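Local coordinates for extracellular solute-binding protein (Bordetella parapertussis, PDB 3PU5), which probably captures a small solute, perhaps a polyamine, outside the cytoplasmic membrane and delivers it to an uptake system, at residues 30-35 against 264-269; 244-249 against 253-258. All coordinates share one frame; numbering follows the deposited sequence.

Contact 1. Residues 30-35 against 264-269; sequences EKQSGV and GEEAQK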
ATOM      1  N   GLU A  30      23.415   3.207   8.682  1.00 15.98           N
ATOM      2  CA  GLU A  30      24.840   3.348   8.408  1.00 17.47           C
ATOM      3  C   GLU A  30      25.533   3.870   9.664  1.00 18.57           C
ATOM      4  O   GLU A  30      26.586   3.382  10.062  1.00 17.91           O
ATOM      5  CB  GLU A  30      25.081   4.339   7.262  1.00 16.92           C
ATOM      6  CG  GLU A  30      24.676   3.877   5.864  1.00 19.39           C
ATOM      7  CD  GLU A  30      25.147   4.849   4.769  1.00 22.74           C
ATOM      8  OE1 GLU A  30      25.260   6.061   5.051  1.00 27.09           O
ATOM      9  OE2 GLU A  30      25.421   4.404   3.631  1.00 21.90           O
ATOM     10  N   LYS A  31      24.922   4.873  10.286  1.00 19.24           N
ATOM     11  CA  LYS A  31      25.499   5.500  11.462  1.00 21.71           C
ATOM     12  C   LYS A  31      25.648   4.516  12.607  1.00 22.14           C
ATOM     13  O   LYS A  31      26.674   4.493  13.277  1.00 23.04           O
ATOM     14  CB  LYS A  31      24.653   6.693  11.910  1.00 25.47           C
ATOM     15  CG  LYS A  31      24.916   7.959  11.116  1.00 26.61           C
ATOM     16  CD  LYS A  31      24.108   9.125  11.665  1.00 36.33           C
ATOM     17  CE  LYS A  31      24.320   9.287  13.166  1.00 45.92           C
ATOM     18  NZ  LYS A  31      23.533  10.426  13.726  1.00 50.16           N
ATOM     19  N   GLN A  32      24.628   3.699  12.836  1.00 19.96           N
ATOM     20  CA  GLN A  32      24.655   2.805  13.985  1.00 19.48           C
ATOM     21  C   GLN A  32      25.458   1.542  13.735  1.00 21.63           C
ATOM     22  O   GLN A  32      26.026   0.971  14.669  1.00 21.02           O
ATOM     23  CB  GLN A  32      23.236   2.473  14.424  1.00 21.01           C
ATOM     24  CG  GLN A  32      22.471   3.727  14.790  1.00 23.07           C
ATOM     25  CD  GLN A  32      21.049   3.457  15.203  1.00 23.60           C
ATOM     26  OE1 GLN A  32      20.229   4.380  15.274  1.00 22.22           O
ATOM     27  NE2 GLN A  32      20.738   2.186  15.473  1.00 24.09           N
ATOM     28  N   SER A  33      25.538   1.124  12.475  1.00 17.22           N
ATOM     29  CA  SER A  33      26.122  -0.172  12.149  1.00 18.09           C
ATOM     30  C   SER A  33      27.501  -0.067  11.512  1.00 20.14           C
ATOM     31  O   SER A  33      28.264  -1.033  11.518  1.00 19.92           O
ATOM     32  CB  SER A  33      25.210  -0.934  11.190  1.00 16.91           C
ATOM     33  OG  SER A  33      25.314  -0.396   9.879  1.00 16.59           O
ATOM     34  N   GLY A  34      27.801   1.095  10.938  1.00 18.03           N
ATOM     35  CA  GLY A  34      29.009   1.262  10.147  1.00 21.42           C
ATOM     36  C   GLY A  34      28.920   0.616   8.770  1.00 19.74           C
ATOM     37  O   GLY A  34      29.909   0.547   8.036  1.00 17.78           O
ATOM     38  N   VAL A  35      27.729   0.141   8.415  1.00 17.71           N
ATOM     39  CA  VAL A  35      27.528  -0.527   7.140  1.00 16.10           C
ATOM     40  C   VAL A  35      26.986   0.473   6.138  1.00 18.40           C
ATOM     41  O   VAL A  35      25.951   1.091   6.363  1.00 16.61           O
ATOM     42  CB  VAL A  35      26.546  -1.701   7.268  1.00 18.69           C
ATOM     43  CG1 VAL A  35      26.176  -2.245   5.893  1.00 17.63           C
ATOM     44  CG2 VAL A  35      27.150  -2.799   8.145  1.00 20.16           C
ATOM     45  N   GLY A 264      12.184  -1.912  12.558  1.00  8.81           N
ATOM     46  CA  GLY A 264      12.237  -1.579  13.970  1.00 10.11           C
ATOM     47  C   GLY A 264      11.451  -0.322  14.280  1.00  9.87           C
ATOM     48  O   GLY A 264      11.088   0.443  13.376  1.00  8.97           O
ATOM     49  N   GLU A 265      11.202  -0.092  15.565  1.00 10.45           N
ATOM     50  CA  GLU A 265      10.313   0.987  15.997  1.00 11.21           C
ATOM     51  C   GLU A 265      10.816   2.388  15.610  1.00 11.30           C
ATOM     52  O   GLU A 265      10.036   3.249  15.200  1.00  9.96           O
ATOM     53  CB  GLU A 265      10.067   0.899  17.513  1.00 11.13           C
ATOM     54  CG  GLU A 265       9.123   1.965  18.044  1.00 12.32           C
ATOM     55  CD  GLU A 265       8.947   1.929  19.562  1.00 16.62           C
ATOM     56  OE1 GLU A 265       9.388   0.943  20.207  1.00 16.43           O
ATOM     57  OE2 GLU A 265       8.355   2.893  20.104  1.00 15.51           O
ATOM     58  N   GLU A 266      12.117   2.614  15.732  1.00 10.46           N
ATOM     59  CA  GLU A 266      12.677   3.939  15.476  1.00 11.79           C
ATOM     60  C   GLU A 266      12.568   4.329  13.997  1.00 10.02           C
ATOM     61  O   GLU A 266      12.091   5.414  13.656  1.00 10.72           O
ATOM     62  CB  GLU A 266      14.130   3.985  15.958  1.00 11.41           C
ATOM     63  CG  GLU A 266      14.954   5.170  15.464  1.00 12.92           C
ATOM     64  CD  GLU A 266      16.379   5.126  16.007  1.00 16.75           C
ATOM     65  OE1 GLU A 266      16.566   5.396  17.211  1.00 19.33           O
ATOM     66  OE2 GLU A 266      17.316   4.814  15.242  1.00 16.42           O
ATOM     67  N   ALA A 267      12.990   3.435  13.115  1.00 11.32           N
ATOM     68  CA  ALA A 267      12.948   3.717  11.688  1.00  9.85           C
ATOM     69  C   ALA A 267      11.512   3.720  11.159  1.00  8.37           C
ATOM     70  O   ALA A 267      11.148   4.546  10.324  1.00  8.66           O
ATOM     71  CB  ALA A 267      13.811   2.722  10.925  1.00  9.04           C
ATOM     72  N   GLN A 268      10.689   2.798  11.644  1.00  8.87           N
ATOM     73  CA  GLN A 268       9.299   2.752  11.212  1.00  8.00           C
ATOM     74  C   GLN A 268       8.605   4.069  11.531  1.00 10.17           C
ATOM     75  O   GLN A 268       7.907   4.646  10.688  1.00  8.19           O
ATOM     76  CB  GLN A 268       8.566   1.587  11.865  1.00  9.57           C
ATOM     77  CG  GLN A 268       8.860   0.250  11.210  1.00  7.92           C
ATOM     78  CD  GLN A 268       8.097   0.069   9.911  1.00  8.89           C
ATOM     79  OE1 GLN A 268       6.873   0.164   9.891  1.00 10.79           O
ATOM     80  NE2 GLN A 268       8.817  -0.185   8.818  1.00  7.13           N
ATOM     81  N   LYS A 269       8.800   4.558  12.752  1.00 10.17           N
ATOM     82  CA  LYS A 269       8.160   5.807  13.125  1.00 10.04           C
ATOM     83  C   LYS A 269       8.669   6.955  12.262  1.00 10.12           C
ATOM     84  O   LYS A 269       7.884   7.748  11.737  1.00 10.75           O
ATOM     85  CB  LYS A 269       8.388   6.126  14.599  1.00 11.26           C
ATOM     86  CG  LYS A 269       7.679   7.388  15.068  1.00 13.55           C
ATOM     87  CD  LYS A 269       8.052   7.686  16.513  1.00 15.94           C
ATOM     88  CE  LYS A 269       6.980   8.505  17.211  1.00 19.03           C
ATOM     89  NZ  LYS A 269       6.696   9.773  16.522  1.00 20.50           N
TER
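Gln32 and Glu266 bridge two helix ends whose backbones stay well apart, the nearest CA atoms, those of Gln32 and Ala267, lying 12.0 Å from each other. Gln32 sits in the last turn of helix 15-33, Glu266 in the first turn of helix 265-275, for which Gly264 is the N-cap residue. Both side chains are exposed and reach out from opposite directions. Gln32, with CG beside the backbone N, runs out extended; Glu266 turns CG beside its carbonyl carbon (chi1 166°) and stretches out likewise. Their flat ends meet almost perpendicular, amide and carboxylate planes 87° apart. As modelled, Gln32 OE1 is 2.9 Å from Glu266 OE2. The amide is probably flipped, however, and turned over it might make a hydrogen bond here. The firmer partner of Glu266 OE2 is Tyr261 OH, a hydrogen bond from the end of helix 252-262, and Gln32 also rests on Tyr261. In a fold of the periplasmic binding protein class, this is a surface meeting between helix 15-33 and helix 265-275, which comes next in the chain after helix 252-262. Behind Gln32 the helix is brought to a close by Gly34, whose positive phi breaks the helical path while its N still bonds to Glu30 O at 2.7 Å. Ser33 then makes an ST turn: its OG accepts from Val35 N at 2.9 Å, with an N-H...O angle of 152°, as the chain heads into strand 36-41.

Contact 2. Residues 244-249 against 253-258; sequences MAVVKG and DLAKAF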
HETATM    1  N   MSE A 244       9.700  -5.963   1.716  1.00  7.99           N
HETATM    2  CA  MSE A 244      11.132  -6.067   1.923  1.00  8.72           C
HETATM    3  C   MSE A 244      11.540  -7.525   2.132  1.00  9.49           C
HETATM    4  O   MSE A 244      10.878  -8.268   2.848  1.00  8.31           O
HETATM    5  CB  MSE A 244      11.577  -5.234   3.123  1.00  7.64           C
HETATM    6  CG  MSE A 244      13.096  -5.135   3.247  1.00 10.63           C
HETATM    7 SE   MSE A 244      13.661  -3.838   4.635  1.00 19.98          SE
HETATM    8  CE  MSE A 244      13.269  -2.158   3.703  1.00 11.34           C
ATOM      9  N   ALA A 245      12.650  -7.915   1.519  1.00  8.90           N
ATOM     10  CA  ALA A 245      13.146  -9.280   1.605  1.00 10.85           C
ATOM     11  C   ALA A 245      14.662  -9.337   1.428  1.00 12.71           C
ATOM     12  O   ALA A 245      15.263  -8.478   0.770  1.00  9.49           O
ATOM     13  CB  ALA A 245      12.457 -10.171   0.555  1.00  9.40           C
ATOM     14  N   VAL A 246      15.260 -10.377   2.004  1.00 12.82           N
ATOM     15  CA  VAL A 246      16.678 -10.662   1.842  1.00 12.83           C
ATOM     16  C   VAL A 246      16.918 -11.511   0.590  1.00 12.96           C
ATOM     17  O   VAL A 246      16.326 -12.579   0.436  1.00 13.55           O
ATOM     18  CB  VAL A 246      17.225 -11.425   3.063  1.00 10.95           C
ATOM     19  CG1 VAL A 246      18.702 -11.768   2.858  1.00 12.06           C
ATOM     20  CG2 VAL A 246      17.033 -10.603   4.335  1.00 11.78           C
ATOM     21  N   VAL A 247      17.799 -11.037  -0.291  1.00 11.93           N
ATOM     22  CA  VAL A 247      18.143 -11.744  -1.530  1.00 13.79           C
ATOM     23  C   VAL A 247      19.094 -12.924  -1.303  1.00 14.09           C
ATOM     24  O   VAL A 247      20.207 -12.744  -0.797  1.00 12.68           O
ATOM     25  CB  VAL A 247      18.793 -10.773  -2.540  1.00 15.82           C
ATOM     26  CG1 VAL A 247      19.328 -11.530  -3.755  1.00 15.14           C
ATOM     27  CG2 VAL A 247      17.792  -9.676  -2.944  1.00 11.93           C
ATOM     28  N   LYS A 248      18.651 -14.127  -1.663  1.00 12.63           N
ATOM     29  CA  LYS A 248      19.474 -15.328  -1.498  1.00 14.24           C
ATOM     30  C   LYS A 248      20.838 -15.149  -2.146  1.00 14.57           C
ATOM     31  O   LYS A 248      20.921 -14.766  -3.307  1.00 13.29           O
ATOM     32  CB  LYS A 248      18.803 -16.544  -2.146  1.00 17.88           C
ATOM     33  CG  LYS A 248      17.868 -17.339  -1.264  1.00 17.93           C
ATOM     34  CD  LYS A 248      17.504 -18.655  -1.957  1.00 18.42           C
ATOM     35  CE  LYS A 248      16.217 -19.250  -1.396  1.00 19.50           C
ATOM     36  NZ  LYS A 248      15.821 -20.492  -2.134  1.00 22.80           N
ATOM     37  N   GLY A 249      21.903 -15.433  -1.401  1.00 15.92           N
ATOM     38  CA  GLY A 249      23.250 -15.400  -1.952  1.00 15.28           C
ATOM     39  C   GLY A 249      23.931 -14.047  -1.876  1.00 18.32           C
ATOM     40  O   GLY A 249      25.080 -13.908  -2.283  1.00 17.01           O
ATOM     41  N   ASP A 253      23.647 -11.653   6.123  1.00 15.45           N
ATOM     42  CA  ASP A 253      23.654 -11.214   7.517  1.00 16.28           C
ATOM     43  C   ASP A 253      23.555  -9.698   7.647  1.00 12.58           C
ATOM     44  O   ASP A 253      22.843  -9.188   8.506  1.00 14.03           O
ATOM     45  CB  ASP A 253      24.871 -11.764   8.266  1.00 19.74           C
ATOM     46  CG  ASP A 253      24.754 -13.258   8.535  1.00 22.37           C
ATOM     47  OD1 ASP A 253      23.614 -13.741   8.708  1.00 26.73           O
ATOM     48  OD2 ASP A 253      25.792 -13.952   8.564  1.00 30.18           O
ATOM     49  N   LEU A 254      24.252  -8.970   6.787  1.00 12.29           N
ATOM     50  CA  LEU A 254      24.107  -7.515   6.770  1.00 12.86           C
ATOM     51  C   LEU A 254      22.694  -7.115   6.316  1.00 11.59           C
ATOM     52  O   LEU A 254      22.095  -6.193   6.860  1.00 13.56           O
ATOM     53  CB  LEU A 254      25.154  -6.882   5.855  1.00 13.74           C
ATOM     54  CG  LEU A 254      26.606  -7.242   6.178  1.00 17.34           C
ATOM     55  CD1 LEU A 254      27.571  -6.363   5.387  1.00 19.06           C
ATOM     56  CD2 LEU A 254      26.854  -7.096   7.668  1.00 16.97           C
ATOM     57  N   ALA A 255      22.177  -7.815   5.312  1.00 11.81           N
ATOM     58  CA  ALA A 255      20.828  -7.573   4.800  1.00 12.17           C
ATOM     59  C   ALA A 255      19.768  -7.791   5.885  1.00 12.10           C
ATOM     60  O   ALA A 255      18.858  -6.972   6.041  1.00 12.22           O
ATOM     61  CB  ALA A 255      20.557  -8.465   3.597  1.00 11.57           C
ATOM     62  N   LYS A 256      19.893  -8.885   6.639  1.00 14.48           N
ATOM     63  CA  LYS A 256      18.976  -9.160   7.748  1.00 12.68           C
ATOM     64  C   LYS A 256      19.091  -8.067   8.808  1.00 12.74           C
ATOM     65  O   LYS A 256      18.101  -7.684   9.439  1.00 12.97           O
ATOM     66  CB  LYS A 256      19.256 -10.535   8.368  1.00 12.85           C
ATOM     67  CG  LYS A 256      18.858 -11.721   7.482  1.00 16.47           C
ATOM     68  CD  LYS A 256      19.336 -13.050   8.090  1.00 17.89           C
ATOM     69  CE  LYS A 256      19.001 -14.223   7.200  1.00 18.71           C
ATOM     70  NZ  LYS A 256      19.583 -15.489   7.742  1.00 25.62           N
ATOM     71  N   ALA A 257      20.308  -7.572   9.000  1.00 12.82           N
ATOM     72  CA  ALA A 257      20.550  -6.503   9.955  1.00 12.50           C
ATOM     73  C   ALA A 257      19.874  -5.217   9.501  1.00 11.59           C
ATOM     74  O   ALA A 257      19.236  -4.525  10.301  1.00 11.05           O
ATOM     75  CB  ALA A 257      22.041  -6.291  10.151  1.00 13.99           C
ATOM     76  N   PHE A 258      19.997  -4.895   8.217  1.00 11.91           N
ATOM     77  CA  PHE A 258      19.279  -3.736   7.697  1.00 11.14           C
ATOM     78  C   PHE A 258      17.761  -3.918   7.831  1.00 10.88           C
ATOM     79  O   PHE A 258      17.044  -3.007   8.272  1.00  9.24           O
ATOM     80  CB  PHE A 258      19.642  -3.441   6.232  1.00 10.16           C
ATOM     81  CG  PHE A 258      18.841  -2.316   5.649  1.00 11.03           C
ATOM     82  CD1 PHE A 258      19.160  -0.998   5.939  1.00 11.87           C
ATOM     83  CD2 PHE A 258      17.726  -2.572   4.860  1.00 10.57           C
ATOM     84  CE1 PHE A 258      18.387   0.053   5.431  1.00 11.70           C
ATOM     85  CE2 PHE A 258      16.958  -1.528   4.340  1.00 10.24           C
ATOM     86  CZ  PHE A 258      17.288  -0.217   4.628  1.00 11.65           C
TER
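This is a buried apolar contact between the end of strand 238-246 and helix 252-262, which follow each other in the chain, in a fold of the periplasmic binding protein class. The chain doubles back, so the two short segments run nearly antiparallel, at 157°, with axes 8.4 Å apart at their closest. Met244 and Val246, alternate residues of the strand, point at the helix, while Ala245 between them packs on Leu79. Val246 spreads its two methyls over neighbouring helix residues: CG1, anti to the backbone N (chi1 178°), meets Ala255 CB at 3.9 Å, and CG2 lies 3.8 Å from Lys256 CG, touching the aliphatic stem of that lysine, which crosses it at about a right angle. About one turn further along the helix, Phe258 receives selenomethionine Met244 in a Met-aromatic contact. That ring also stacks edge-to-face with Phe29 and packs on Ile8 and Val10 of strand 7-12, so the apolar patch continues onto the first strand of the chain. Met244 bends at chi3 (-74°) and approaches the ring obliquely, its SE 5.1 Å from the ring centroid and its CE methyl 3.8 Å from Phe258 CE2.

Overall arrangement
Starting from the N terminus, strand 7-12 leads into helix 15-33, where the first half of contact 1 lies. The chain then runs through 228 residues, including both the remaining sheets and many helices, before helix 265-275 supplies the other half and closes that long loop. Contact 2 is nested inside it: strand 238-246 and helix 252-262 close a short turn of only a few residues. Helices 252-262 and 265-275 follow each other directly, so the two contacts are neighbours, their centres 14 Å apart, without touching. Contact 2 joins helix to sheet in the interior, whereas contact 1 joins two helices at the surface; Phe29, on helix 15-33, stacks on Phe258, and Tyr261, on helix 252-262, reaches Gln32 and Glu266.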